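Acetolactate synthase isozyme 1 large subunit (Escherichia coli, PDB 6LPI) is the large subunit of a thiamine diphosphate-dependent enzyme that also binds flavin-adenine dinucleotide and a magnesium ion. Local coordinates at residues I55-E60 against I451-T456; K29-I34 against V79-S84; G292-F297 against G314-P319. One frame throughout, in Å; residues are numbered along the deposited sequence.

Contact 1: residues I55-E60 against I451-T456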
ATOM      1  N   ILE B  55      19.640  -5.493   9.978  1.00 60.95           N
ATOM      2  CA  ILE B  55      18.796  -5.676  11.157  1.00 58.46           C
ATOM      3  C   ILE B  55      18.125  -7.051  11.137  1.00 59.90           C
ATOM      4  O   ILE B  55      17.440  -7.426  10.167  1.00 49.33           O
ATOM      5  CB  ILE B  55      17.785  -4.527  11.295  1.00 57.26           C
ATOM      6  CG1 ILE B  55      18.512  -3.267  11.789  1.00 65.12           C
ATOM      7  CG2 ILE B  55      16.676  -4.892  12.249  1.00 48.11           C
ATOM      8  CD1 ILE B  55      19.229  -2.471  10.759  1.00 69.74           C
ATOM      9  N   LEU B  56      18.347  -7.800  12.219  1.00 63.14           N
ATOM     10  CA  LEU B  56      17.840  -9.156  12.401  1.00 53.70           C
ATOM     11  C   LEU B  56      16.438  -9.092  12.999  1.00 57.98           C
ATOM     12  O   LEU B  56      16.261  -8.750  14.176  1.00 52.72           O
ATOM     13  CB  LEU B  56      18.774  -9.973  13.286  1.00 44.14           C
ATOM     14  CG  LEU B  56      18.459 -11.443  13.524  1.00 47.81           C
ATOM     15  CD1 LEU B  56      18.227 -12.155  12.191  1.00 56.29           C
ATOM     16  CD2 LEU B  56      19.578 -12.103  14.295  1.00 45.16           C
ATOM     17  N   ALA B  57      15.440  -9.350  12.166  1.00 66.14           N
ATOM     18  CA  ALA B  57      14.084  -9.481  12.648  1.00 54.66           C
ATOM     19  C   ALA B  57      13.943 -10.772  13.450  1.00 53.38           C
ATOM     20  O   ALA B  57      14.852 -11.611  13.533  1.00 40.35           O
ATOM     21  CB  ALA B  57      13.106  -9.487  11.472  1.00 49.68           C
ATOM     22  N   ARG B  58      12.785 -10.925  14.066  1.00 44.59           N
ATOM     23  CA  ARG B  58      12.470 -12.157  14.760  1.00 46.90           C
ATOM     24  C   ARG B  58      11.470 -13.008  14.002  1.00 45.81           C
ATOM     25  O   ARG B  58      11.189 -14.131  14.417  1.00 52.84           O
ATOM     26  CB  ARG B  58      11.948 -11.847  16.163  1.00 45.18           C
ATOM     27  CG  ARG B  58      13.011 -11.984  17.221  1.00 51.56           C
ATOM     28  CD  ARG B  58      13.828 -10.736  17.349  1.00 49.13           C
ATOM     29  NE  ARG B  58      14.785 -10.913  18.418  1.00 62.75           N
ATOM     30  CZ  ARG B  58      15.937 -10.265  18.489  1.00 74.84           C
ATOM     31  NH1 ARG B  58      16.267  -9.387  17.543  1.00 77.00           N
ATOM     32  NH2 ARG B  58      16.747 -10.490  19.514  1.00 75.95           N
ATOM     33  N   HIS B  59      10.953 -12.518  12.889  1.00 47.26           N
ATOM     34  CA  HIS B  59      10.011 -13.289  12.100  1.00 51.07           C
ATOM     35  C   HIS B  59      10.022 -12.621  10.740  1.00 55.11           C
ATOM     36  O   HIS B  59      10.065 -11.387  10.662  1.00 58.35           O
ATOM     37  CB  HIS B  59       8.592 -13.253  12.711  1.00 46.49           C
ATOM     38  CG  HIS B  59       7.592 -14.125  12.014  1.00 50.30           C
ATOM     39  ND1 HIS B  59       7.092 -13.845  10.758  1.00 51.64           N
ATOM     40  CD2 HIS B  59       6.967 -15.257  12.420  1.00 50.41           C
ATOM     41  CE1 HIS B  59       6.233 -14.787  10.405  1.00 47.60           C
ATOM     42  NE2 HIS B  59       6.138 -15.655  11.397  1.00 51.08           N
ATOM     43  N   GLU B  60      10.028 -13.426   9.672  1.00 45.07           N
ATOM     44  CA  GLU B  60      10.275 -12.818   8.374  1.00 46.61           C
ATOM     45  C   GLU B  60       9.138 -11.875   8.000  1.00 45.16           C
ATOM     46  O   GLU B  60       9.376 -10.866   7.325  1.00 43.67           O
ATOM     47  CB  GLU B  60      10.507 -13.889   7.305  1.00 51.46           C
ATOM     48  CG  GLU B  60      11.817 -14.691   7.487  1.00 55.99           C
ATOM     49  CD  GLU B  60      11.643 -15.938   8.358  1.00 56.59           C
ATOM     50  OE1 GLU B  60      10.601 -16.024   9.058  1.00 62.55           O
ATOM     51  OE2 GLU B  60      12.528 -16.830   8.336  1.00 47.10           O
ATOM     52  N   ILE B 451       4.409  -9.560  17.998  1.00 57.33           N
ATOM     53  CA  ILE B 451       4.884  -9.215  19.339  1.00 51.06           C
ATOM     54  C   ILE B 451       6.385  -9.444  19.452  1.00 48.15           C
ATOM     55  O   ILE B 451       7.083  -8.739  20.195  1.00 50.70           O
ATOM     56  CB  ILE B 451       4.112 -10.035  20.397  1.00 50.74           C
ATOM     57  CG1 ILE B 451       4.302  -9.447  21.785  1.00 50.45           C
ATOM     58  CG2 ILE B 451       4.576 -11.486  20.418  1.00 52.58           C
ATOM     59  CD1 ILE B 451       3.854  -8.015  21.886  1.00 52.83           C
ATOM     60  N   GLN B 452       6.908 -10.424  18.716  1.00 43.91           N
ATOM     61  CA  GLN B 452       8.318 -10.760  18.833  1.00 51.04           C
ATOM     62  C   GLN B 452       9.194  -9.598  18.393  1.00 53.85           C
ATOM     63  O   GLN B 452      10.334  -9.461  18.854  1.00 63.07           O
ATOM     64  CB  GLN B 452       8.615 -12.032  18.033  1.00 56.60           C
ATOM     65  CG  GLN B 452       8.615 -11.855  16.525  1.00 55.98           C
ATOM     66  CD  GLN B 452       7.230 -11.742  15.942  1.00 55.12           C
ATOM     67  OE1 GLN B 452       6.280 -12.389  16.401  1.00 62.62           O
ATOM     68  NE2 GLN B 452       7.091 -10.864  14.948  1.00 49.33           N
ATOM     69  N   GLU B 453       8.675  -8.730  17.530  1.00 48.30           N
ATOM     70  CA  GLU B 453       9.513  -7.631  17.090  1.00 43.59           C
ATOM     71  C   GLU B 453       9.749  -6.626  18.197  1.00 69.26           C
ATOM     72  O   GLU B 453      10.605  -5.746  18.031  1.00 70.80           O
ATOM     73  CB  GLU B 453       8.918  -6.968  15.856  1.00 41.82           C
ATOM     74  CG  GLU B 453       8.736  -7.962  14.674  1.00 46.49           C
ATOM     75  CD  GLU B 453       9.996  -8.747  14.338  1.00 42.86           C
ATOM     76  OE1 GLU B 453      11.095  -8.169  14.425  1.00 43.28           O
ATOM     77  OE2 GLU B 453       9.897  -9.956  14.036  1.00 44.12           O
ATOM     78  N   MET B 454       9.044  -6.756  19.329  1.00 63.41           N
ATOM     79  CA  MET B 454       9.417  -5.980  20.506  1.00 62.10           C
ATOM     80  C   MET B 454      10.898  -6.116  20.796  1.00 65.16           C
ATOM     81  O   MET B 454      11.579  -5.115  21.051  1.00 68.24           O
ATOM     82  CB  MET B 454       8.597  -6.412  21.719  1.00 57.57           C
ATOM     83  CG  MET B 454       7.356  -5.579  21.909  1.00 63.45           C
ATOM     84  SD  MET B 454       6.437  -5.979  23.407  1.00 66.35           S
ATOM     85  CE  MET B 454       4.963  -4.993  23.157  1.00 57.54           C
ATOM     86  N   ALA B 455      11.425  -7.342  20.704  1.00 63.78           N
ATOM     87  CA  ALA B 455      12.860  -7.545  20.895  1.00 61.08           C
ATOM     88  C   ALA B 455      13.653  -6.683  19.925  1.00 66.18           C
ATOM     89  O   ALA B 455      14.568  -5.943  20.327  1.00 69.20           O
ATOM     90  CB  ALA B 455      13.210  -9.023  20.722  1.00 55.54           C
ATOM     91  N   THR B 456      13.267  -6.732  18.643  1.00 60.77           N
ATOM     92  CA  THR B 456      13.900  -5.912  17.618  1.00 56.73           C
ATOM     93  C   THR B 456      13.904  -4.441  18.002  1.00 55.27           C
ATOM     94  O   THR B 456      14.899  -3.738  17.785  1.00 54.15           O
ATOM     95  CB  THR B 456      13.196  -6.128  16.274  1.00 52.79           C
ATOM     96  OG1 THR B 456      13.165  -7.532  15.973  1.00 54.34           O
ATOM     97  CG2 THR B 456      13.897  -5.386  15.166  1.00 50.51           C
TER
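Glu453 OE2 accepts two hydrogen bonds from different directions. Arg58 N reaches it at 3.0 Å on the syn side, with a bent N-H...O angle of 138°. Gln452 NE2 comes to the anti side at 3.1 Å, and the oxygen lies close to the plane of the glutamine amide. Arg58 N also makes a weak bond of 3.3 Å to Glu453 OE1, so the carboxylate straddles one backbone N-H. Thr456 OG1 donates to Glu453 OE1 at 2.7 Å, one helical turn on, from a position 33° out of the carboxylate plane. Glu453 folds back to this site through a bend at chi2 (-52°).

Beside the carboxylate, the aliphatic part of Arg58 packs on Gln452 and Ala455. Arg58 CB lies on Gln452 CG at 3.4 Å, and Ala455 CB sits over one guanidinium face, offset toward its rim. The far end of the arginine continues to a salt bridge with Glu459, while Gln452 NE2 has a further partner in Asn450. His59 caps helix 60-74 by bonding its ring ND1 to Gln61 N, just before Glu60 of the thiamine diphosphate pocket.

The contact thus ties the N-terminal domain to the C-terminal one. With Arg58 NE 6.1 Å from Glu453 OE1, neutral donors rather than a salt bridge across the segments hold the buried carboxylate, an environment that would probably favour its ionised form.

Contact 2: residues K29-I34 against V79-S84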
ATOM      1  N   LYS B  29      21.387   1.781   2.935  1.00 64.58           N
ATOM      2  CA  LYS B  29      22.166   1.852   4.169  1.00 63.73           C
ATOM      3  C   LYS B  29      21.721   0.822   5.194  1.00 61.00           C
ATOM      4  O   LYS B  29      22.503   0.475   6.078  1.00 65.86           O
ATOM      5  CB  LYS B  29      22.083   3.273   4.773  1.00 65.72           C
ATOM      6  CG  LYS B  29      22.345   3.418   6.282  1.00 79.53           C
ATOM      7  CD  LYS B  29      21.833   4.773   6.834  1.00 89.00           C
ATOM      8  CE  LYS B  29      21.317   4.669   8.290  1.00 89.31           C
ATOM      9  NZ  LYS B  29      19.998   5.361   8.541  1.00 83.68           N
ATOM     10  N   ILE B  30      20.503   0.301   5.066  1.00 61.83           N
ATOM     11  CA  ILE B  30      19.924  -0.663   5.995  1.00 55.86           C
ATOM     12  C   ILE B  30      19.254  -1.773   5.209  1.00 49.41           C
ATOM     13  O   ILE B  30      18.616  -1.530   4.183  1.00 57.63           O
ATOM     14  CB  ILE B  30      18.924   0.014   6.961  1.00 62.84           C
ATOM     15  CG1 ILE B  30      19.568   1.195   7.693  1.00 66.36           C
ATOM     16  CG2 ILE B  30      18.214  -0.984   7.870  1.00 65.79           C
ATOM     17  CD1 ILE B  30      18.588   1.980   8.536  1.00 68.18           C
ATOM     18  N   VAL B  31      19.385  -2.993   5.706  1.00 50.04           N
ATOM     19  CA  VAL B  31      18.746  -4.161   5.117  1.00 58.46           C
ATOM     20  C   VAL B  31      18.265  -5.047   6.255  1.00 61.85           C
ATOM     21  O   VAL B  31      18.993  -5.265   7.225  1.00 58.75           O
ATOM     22  CB  VAL B  31      19.736  -4.901   4.185  1.00 54.65           C
ATOM     23  CG1 VAL B  31      19.410  -6.374   4.085  1.00 53.78           C
ATOM     24  CG2 VAL B  31      19.731  -4.258   2.820  1.00 46.01           C
ATOM     25  N   THR B  32      17.073  -5.612   6.131  1.00 40.31           N
ATOM     26  CA  THR B  32      16.572  -6.363   7.268  1.00 53.13           C
ATOM     27  C   THR B  32      16.121  -7.738   6.816  1.00 51.71           C
ATOM     28  O   THR B  32      15.439  -7.871   5.800  1.00 47.45           O
ATOM     29  CB  THR B  32      15.416  -5.625   7.966  1.00 52.89           C
ATOM     30  OG1 THR B  32      14.848  -6.467   8.972  1.00 62.46           O
ATOM     31  CG2 THR B  32      14.343  -5.296   6.982  1.00 48.90           C
ATOM     32  N   GLY B  33      16.505  -8.753   7.574  1.00 53.92           N
ATOM     33  CA  GLY B  33      16.124 -10.101   7.219  1.00 48.95           C
ATOM     34  C   GLY B  33      16.479 -11.093   8.301  1.00 46.41           C
ATOM     35  O   GLY B  33      16.694 -10.729   9.458  1.00 55.10           O
ATOM     36  N   ILE B  34      16.497 -12.360   7.912  1.00 38.20           N
ATOM     37  CA  ILE B  34      16.903 -13.457   8.780  1.00 38.90           C
ATOM     38  C   ILE B  34      17.682 -14.500   7.987  1.00 50.04           C
ATOM     39  O   ILE B  34      17.202 -14.995   6.952  1.00 42.11           O
ATOM     40  CB  ILE B  34      15.699 -14.118   9.467  1.00 38.20           C
ATOM     41  CG1 ILE B  34      14.919 -13.120  10.326  1.00 44.51           C
ATOM     42  CG2 ILE B  34      16.144 -15.393  10.191  1.00 39.04           C
ATOM     43  CD1 ILE B  34      13.820 -13.761  11.153  1.00 48.18           C
ATOM     44  N   VAL B  79      14.627  -3.183   1.337  1.00 47.05           N
ATOM     45  CA  VAL B  79      14.992  -4.558   1.013  1.00 37.39           C
ATOM     46  C   VAL B  79      14.856  -5.455   2.235  1.00 38.04           C
ATOM     47  O   VAL B  79      15.364  -5.124   3.312  1.00 47.70           O
ATOM     48  CB  VAL B  79      16.423  -4.617   0.454  1.00 52.97           C
ATOM     49  CG1 VAL B  79      16.882  -6.057   0.285  1.00 60.80           C
ATOM     50  CG2 VAL B  79      16.486  -3.855  -0.878  1.00 54.67           C
ATOM     51  N   CYS B  80      14.225  -6.621   2.053  1.00 36.64           N
ATOM     52  CA  CYS B  80      14.183  -7.649   3.091  1.00 39.87           C
ATOM     53  C   CYS B  80      14.685  -8.978   2.547  1.00 42.81           C
ATOM     54  O   CYS B  80      14.651  -9.221   1.343  1.00 55.33           O
ATOM     55  CB  CYS B  80      12.780  -7.818   3.668  1.00 50.31           C
ATOM     56  SG  CYS B  80      11.498  -7.896   2.440  1.00 62.78           S
ATOM     57  N   MET B  81      15.163  -9.847   3.439  1.00 43.27           N
ATOM     58  CA  MET B  81      15.862 -11.053   3.001  1.00 50.90           C
ATOM     59  C   MET B  81      15.443 -12.262   3.820  1.00 49.91           C
ATOM     60  O   MET B  81      15.258 -12.158   5.033  1.00 54.51           O
ATOM     61  CB  MET B  81      17.374 -10.902   3.158  1.00 55.79           C
ATOM     62  CG  MET B  81      17.944  -9.607   2.674  1.00 58.82           C
ATOM     63  SD  MET B  81      19.718  -9.710   2.780  1.00 70.86           S
ATOM     64  CE  MET B  81      20.134  -9.945   1.051  1.00 74.66           C
ATOM     65  N   ALA B  82      15.361 -13.421   3.169  1.00 45.39           N
ATOM     66  CA  ALA B  82      15.028 -14.646   3.884  1.00 41.60           C
ATOM     67  C   ALA B  82      15.578 -15.851   3.122  1.00 46.94           C
ATOM     68  O   ALA B  82      15.988 -15.747   1.961  1.00 56.23           O
ATOM     69  CB  ALA B  82      13.519 -14.757   4.110  1.00 36.84           C
ATOM     70  N   CYS B  83      15.602 -17.000   3.804  1.00 40.24           N
ATOM     71  CA  CYS B  83      16.005 -18.259   3.187  1.00 48.98           C
ATOM     72  C   CYS B  83      14.835 -18.920   2.449  1.00 47.45           C
ATOM     73  O   CYS B  83      13.726 -18.385   2.377  1.00 54.90           O
ATOM     74  CB  CYS B  83      16.589 -19.204   4.241  1.00 58.50           C
ATOM     75  SG  CYS B  83      15.425 -19.728   5.539  1.00 63.06           S
ATOM     76  N   SER B  84      15.084 -20.096   1.875  1.00 43.21           N
ATOM     77  CA  SER B  84      14.022 -20.842   1.214  1.00 36.69           C
ATOM     78  C   SER B  84      13.002 -21.332   2.230  1.00 46.78           C
ATOM     79  O   SER B  84      13.118 -21.127   3.439  1.00 67.04           O
ATOM     80  CB  SER B  84      14.588 -22.033   0.453  1.00 37.51           C
ATOM     81  OG  SER B  84      15.307 -22.894   1.322  1.00 47.39           O
TER
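Strands 30-33 and 79-82 run side by side in the same sense, their axes approaching to 4.5 Å with an angle of 34° between directions, the twist of a parallel sheet. Thr32 pairs with Cys80 and Gly33 with Met81. The backbone bonds pass back and forth: Thr32 N gives a weak bond to Val79 O, nearly straight at 175°, then Met81 N a weak bond of 3.1 Å to Thr32 O, and finally Ile34 N a bond of 3.1 Å to Met81 O. Cys80 CA also points a CA-H...O contact at Thr32 O, 3.0 Å away.

On the face shared by Val31 and Met81, Val31 CG1 meets Met81 SD at 3.6 Å, the two side chains crossing at about a right angle. Val31 CG2 lies 4.1 Å from Val79 CB. Met81 also packs on Val42 and Tyr43 of helix 40-47. Thr32 and Cys80 occupy the other face, under helix 60-74, the helix of the beta-alpha-beta crossover that carries the chain from strand 53-56 past strand 30-33 to strand 78-82.

Thr32 OG1, turned away from its own backbone N (chi1 173°), bonds to Ile55 O on strand 53-56, on the other side of strand 30-33. The buried hydroxyl is thereby satisfied. The hydrogen bonds between the two strands are backbone ones and the side-chain packing is apolar, just before Cys83, which follows the C-terminal end of strand 78-82 and belongs to the thiamine diphosphate pocket.

Contact 3: residues G292-F297 against G314-P319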
ATOM      1  N   GLY B 292     -18.292   3.090  -0.972  1.00 36.80           N
ATOM      2  CA  GLY B 292     -19.530   2.388  -0.691  1.00 32.96           C
ATOM      3  C   GLY B 292     -20.055   1.775  -1.979  1.00 40.55           C
ATOM      4  O   GLY B 292     -19.302   1.524  -2.918  1.00 46.37           O
ATOM      5  N   LYS B 293     -21.375   1.559  -2.038  1.00 48.79           N
ATOM      6  CA  LYS B 293     -22.038   1.062  -3.248  1.00 49.84           C
ATOM      7  C   LYS B 293     -21.755   1.986  -4.423  1.00 57.01           C
ATOM      8  O   LYS B 293     -22.160   3.156  -4.423  1.00 60.46           O
ATOM      9  CB  LYS B 293     -23.542   0.912  -3.049  1.00 51.27           C
ATOM     10  CG  LYS B 293     -23.911  -0.366  -2.340  1.00 65.04           C
ATOM     11  CD  LYS B 293     -25.228  -0.905  -2.827  1.00 77.53           C
ATOM     12  CE  LYS B 293     -25.146  -1.271  -4.290  1.00 88.94           C
ATOM     13  NZ  LYS B 293     -26.483  -1.643  -4.807  1.00 94.50           N
ATOM     14  N   THR B 294     -21.025   1.460  -5.408  1.00 54.34           N
ATOM     15  CA  THR B 294     -20.502   2.270  -6.501  1.00 51.10           C
ATOM     16  C   THR B 294     -21.575   3.126  -7.163  1.00 57.24           C
ATOM     17  O   THR B 294     -21.428   4.346  -7.298  1.00 58.68           O
ATOM     18  CB  THR B 294     -19.871   1.338  -7.528  1.00 45.72           C
ATOM     19  OG1 THR B 294     -18.845   0.566  -6.890  1.00 51.37           O
ATOM     20  CG2 THR B 294     -19.302   2.127  -8.670  1.00 39.19           C
ATOM     21  N   GLU B 295     -22.680   2.507  -7.559  1.00 58.70           N
ATOM     22  CA  GLU B 295     -23.682   3.216  -8.334  1.00 59.54           C
ATOM     23  C   GLU B 295     -24.386   4.305  -7.532  1.00 50.51           C
ATOM     24  O   GLU B 295     -24.964   5.221  -8.127  1.00 45.13           O
ATOM     25  CB  GLU B 295     -24.673   2.204  -8.904  1.00 72.99           C
ATOM     26  CG  GLU B 295     -23.991   1.100  -9.725  1.00 80.47           C
ATOM     27  CD  GLU B 295     -23.437  -0.045  -8.873  1.00 87.86           C
ATOM     28  OE1 GLU B 295     -23.927  -0.234  -7.733  1.00 84.31           O
ATOM     29  OE2 GLU B 295     -22.520  -0.759  -9.351  1.00 91.30           O
ATOM     30  N   GLN B 296     -24.330   4.260  -6.203  1.00 48.59           N
ATOM     31  CA  GLN B 296     -24.990   5.275  -5.393  1.00 44.05           C
ATOM     32  C   GLN B 296     -24.006   6.311  -4.875  1.00 43.59           C
ATOM     33  O   GLN B 296     -24.360   7.112  -4.011  1.00 51.43           O
ATOM     34  CB  GLN B 296     -25.723   4.644  -4.206  1.00 37.16           C
ATOM     35  CG  GLN B 296     -26.548   3.442  -4.560  1.00 52.76           C
ATOM     36  CD  GLN B 296     -27.798   3.812  -5.317  1.00 77.86           C
ATOM     37  OE1 GLN B 296     -27.968   4.958  -5.721  1.00106.06           O
ATOM     38  NE2 GLN B 296     -28.699   2.851  -5.488  1.00 70.24           N
ATOM     39  N   PHE B 297     -22.806   6.365  -5.425  1.00 40.88           N
ATOM     40  CA  PHE B 297     -21.772   7.240  -4.899  1.00 44.02           C
ATOM     41  C   PHE B 297     -21.639   8.419  -5.844  1.00 48.52           C
ATOM     42  O   PHE B 297     -21.110   8.282  -6.950  1.00 50.86           O
ATOM     43  CB  PHE B 297     -20.427   6.532  -4.754  1.00 40.56           C
ATOM     44  CG  PHE B 297     -19.345   7.451  -4.289  1.00 39.12           C
ATOM     45  CD1 PHE B 297     -19.359   7.943  -2.986  1.00 38.29           C
ATOM     46  CD2 PHE B 297     -18.338   7.858  -5.141  1.00 34.43           C
ATOM     47  CE1 PHE B 297     -18.373   8.813  -2.547  1.00 36.31           C
ATOM     48  CE2 PHE B 297     -17.358   8.755  -4.709  1.00 29.37           C
ATOM     49  CZ  PHE B 297     -17.374   9.220  -3.413  1.00 30.30           C
ATOM     50  N   GLY B 314     -11.561   3.791 -15.234  1.00 43.42           N
ATOM     51  CA  GLY B 314     -12.757   3.066 -15.600  1.00 31.45           C
ATOM     52  C   GLY B 314     -12.884   1.699 -14.976  1.00 25.95           C
ATOM     53  O   GLY B 314     -13.818   0.965 -15.297  1.00 38.42           O
ATOM     54  N   LYS B 315     -12.019   1.345 -14.040  1.00 32.52           N
ATOM     55  CA  LYS B 315     -12.183   0.046 -13.406  1.00 31.39           C
ATOM     56  C   LYS B 315     -13.476  -0.020 -12.602  1.00 34.93           C
ATOM     57  O   LYS B 315     -14.164  -1.043 -12.634  1.00 27.50           O
ATOM     58  CB  LYS B 315     -10.977  -0.260 -12.526  1.00 25.14           C
ATOM     59  CG  LYS B 315     -11.126  -1.522 -11.701  1.00 33.86           C
ATOM     60  CD  LYS B 315      -9.898  -1.700 -10.827  1.00 38.13           C
ATOM     61  CE  LYS B 315      -9.983  -0.893  -9.544  1.00 37.40           C
ATOM     62  NZ  LYS B 315      -8.897  -1.318  -8.615  1.00 42.56           N
ATOM     63  N   ILE B 316     -13.856   1.066 -11.901  1.00 41.95           N
ATOM     64  CA  ILE B 316     -14.999   1.034 -10.998  1.00 38.77           C
ATOM     65  C   ILE B 316     -16.045   2.101 -11.329  1.00 44.39           C
ATOM     66  O   ILE B 316     -17.248   1.812 -11.352  1.00 48.61           O
ATOM     67  CB  ILE B 316     -14.556   1.125  -9.529  1.00 32.29           C
ATOM     68  CG1 ILE B 316     -13.569  -0.038  -9.252  1.00 29.98           C
ATOM     69  CG2 ILE B 316     -15.761   1.108  -8.632  1.00 27.65           C
ATOM     70  CD1 ILE B 316     -13.493  -0.498  -7.846  1.00 26.75           C
ATOM     71  N   LYS B 317     -15.613   3.345 -11.517  1.00 42.18           N
ATOM     72  CA  LYS B 317     -16.461   4.433 -12.003  1.00 36.76           C
ATOM     73  C   LYS B 317     -15.916   4.948 -13.331  1.00 40.45           C
ATOM     74  O   LYS B 317     -14.703   5.066 -13.511  1.00 48.96           O
ATOM     75  CB  LYS B 317     -16.550   5.621 -11.007  1.00 39.51           C
ATOM     76  CG  LYS B 317     -17.338   5.375  -9.724  1.00 47.92           C
ATOM     77  CD  LYS B 317     -18.840   5.367  -9.923  1.00 46.92           C
ATOM     78  CE  LYS B 317     -19.476   6.576  -9.281  1.00 54.10           C
ATOM     79  NZ  LYS B 317     -20.967   6.431  -9.297  1.00 60.72           N
ATOM     80  N   GLN B 318     -16.794   5.258 -14.269  1.00 44.08           N
ATOM     81  CA  GLN B 318     -16.309   5.710 -15.561  1.00 47.39           C
ATOM     82  C   GLN B 318     -16.098   7.216 -15.503  1.00 41.71           C
ATOM     83  O   GLN B 318     -17.009   7.938 -15.086  1.00 47.44           O
ATOM     84  CB  GLN B 318     -17.286   5.341 -16.664  1.00 54.17           C
ATOM     85  CG  GLN B 318     -17.563   3.842 -16.720  1.00 70.11           C
ATOM     86  CD  GLN B 318     -16.532   3.062 -17.490  1.00 81.52           C
ATOM     87  OE1 GLN B 318     -16.344   1.860 -17.261  1.00 87.63           O
ATOM     88  NE2 GLN B 318     -15.873   3.731 -18.439  1.00 88.49           N
ATOM     89  N   PRO B 319     -14.915   7.720 -15.812  1.00 36.68           N
ATOM     90  CA  PRO B 319     -14.680   9.155 -15.695  1.00 41.06           C
ATOM     91  C   PRO B 319     -15.081   9.865 -16.981  1.00 48.66           C
ATOM     92  O   PRO B 319     -15.186   9.270 -18.058  1.00 46.87           O
ATOM     93  CB  PRO B 319     -13.162   9.244 -15.472  1.00 40.93           C
ATOM     94  CG  PRO B 319     -12.607   8.091 -16.203  1.00 30.04           C
ATOM     95  CD  PRO B 319     -13.689   6.995 -16.197  1.00 42.91           C
TER
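Lys317 NZ donates to two backbone carbonyls of the opposing loop, Thr294 O at 2.9 Å and Phe297 O at 3.0 Å. Neither bond lies flat: the nitrogen is tilted 35° from the carbonyl plane of Thr294 and 24° from that of Phe297. Thr294 O also takes a bond from Phe297 N, which arrives from the opposite face of its plane, so the lysine engages a carbonyl already used to close the short 3-10 turn.

The aliphatic part of the lysine packs as well. Thr294 CG2 touches Lys317 CD at 3.5 Å as the two side chains slide past each other in opposite directions, and Lys317 CE meets the Phe297 ring at its edge. Ile316 crosses Thr294 at about a right angle, its CG2 3.6 Å from Thr294 OG1.

Both loops belong to the central domain, which is built on a parallel sheet of Rossmann-like type; they flank strand 302-307, one leading into it and the other leaving it for strand 321-324. Bends at chi2 and chi3 of Lys317 bring its NZ to the two carbonyls of 292-297. Farther out, Phe286 packs on Ile316 and Lys317, Ile303 of the intervening strand packs on Lys317, and Phe297, whose side chain is about 9 Å from a bound flavin-adenine dinucleotide, rests on Asn556.

How the contacts relate
Contacts 1 and 2 share one sheet: strand 53-56 leads into contact 1 and lies next to strand 30-33 of contact 2, with Ile55 N 2.8 Å from Val31 O, a probable hydrogen bond. Their centres are about 12 Å apart. Contact 2 is buried and works within a single domain by backbone pairing and apolar packing. Contact 1, partly buried, joins two domains and relies on a carboxylate. Contact 3 is a surface contact in the central domain, its centre about 40 Å from either of the others and across the chain's centre; there a lysine donates to backbone carbonyls, whereas in contact 1 a carboxylate accepts from a backbone N-H and side-chain donors. In sequence it is nested within the long loop that contact 1 closes.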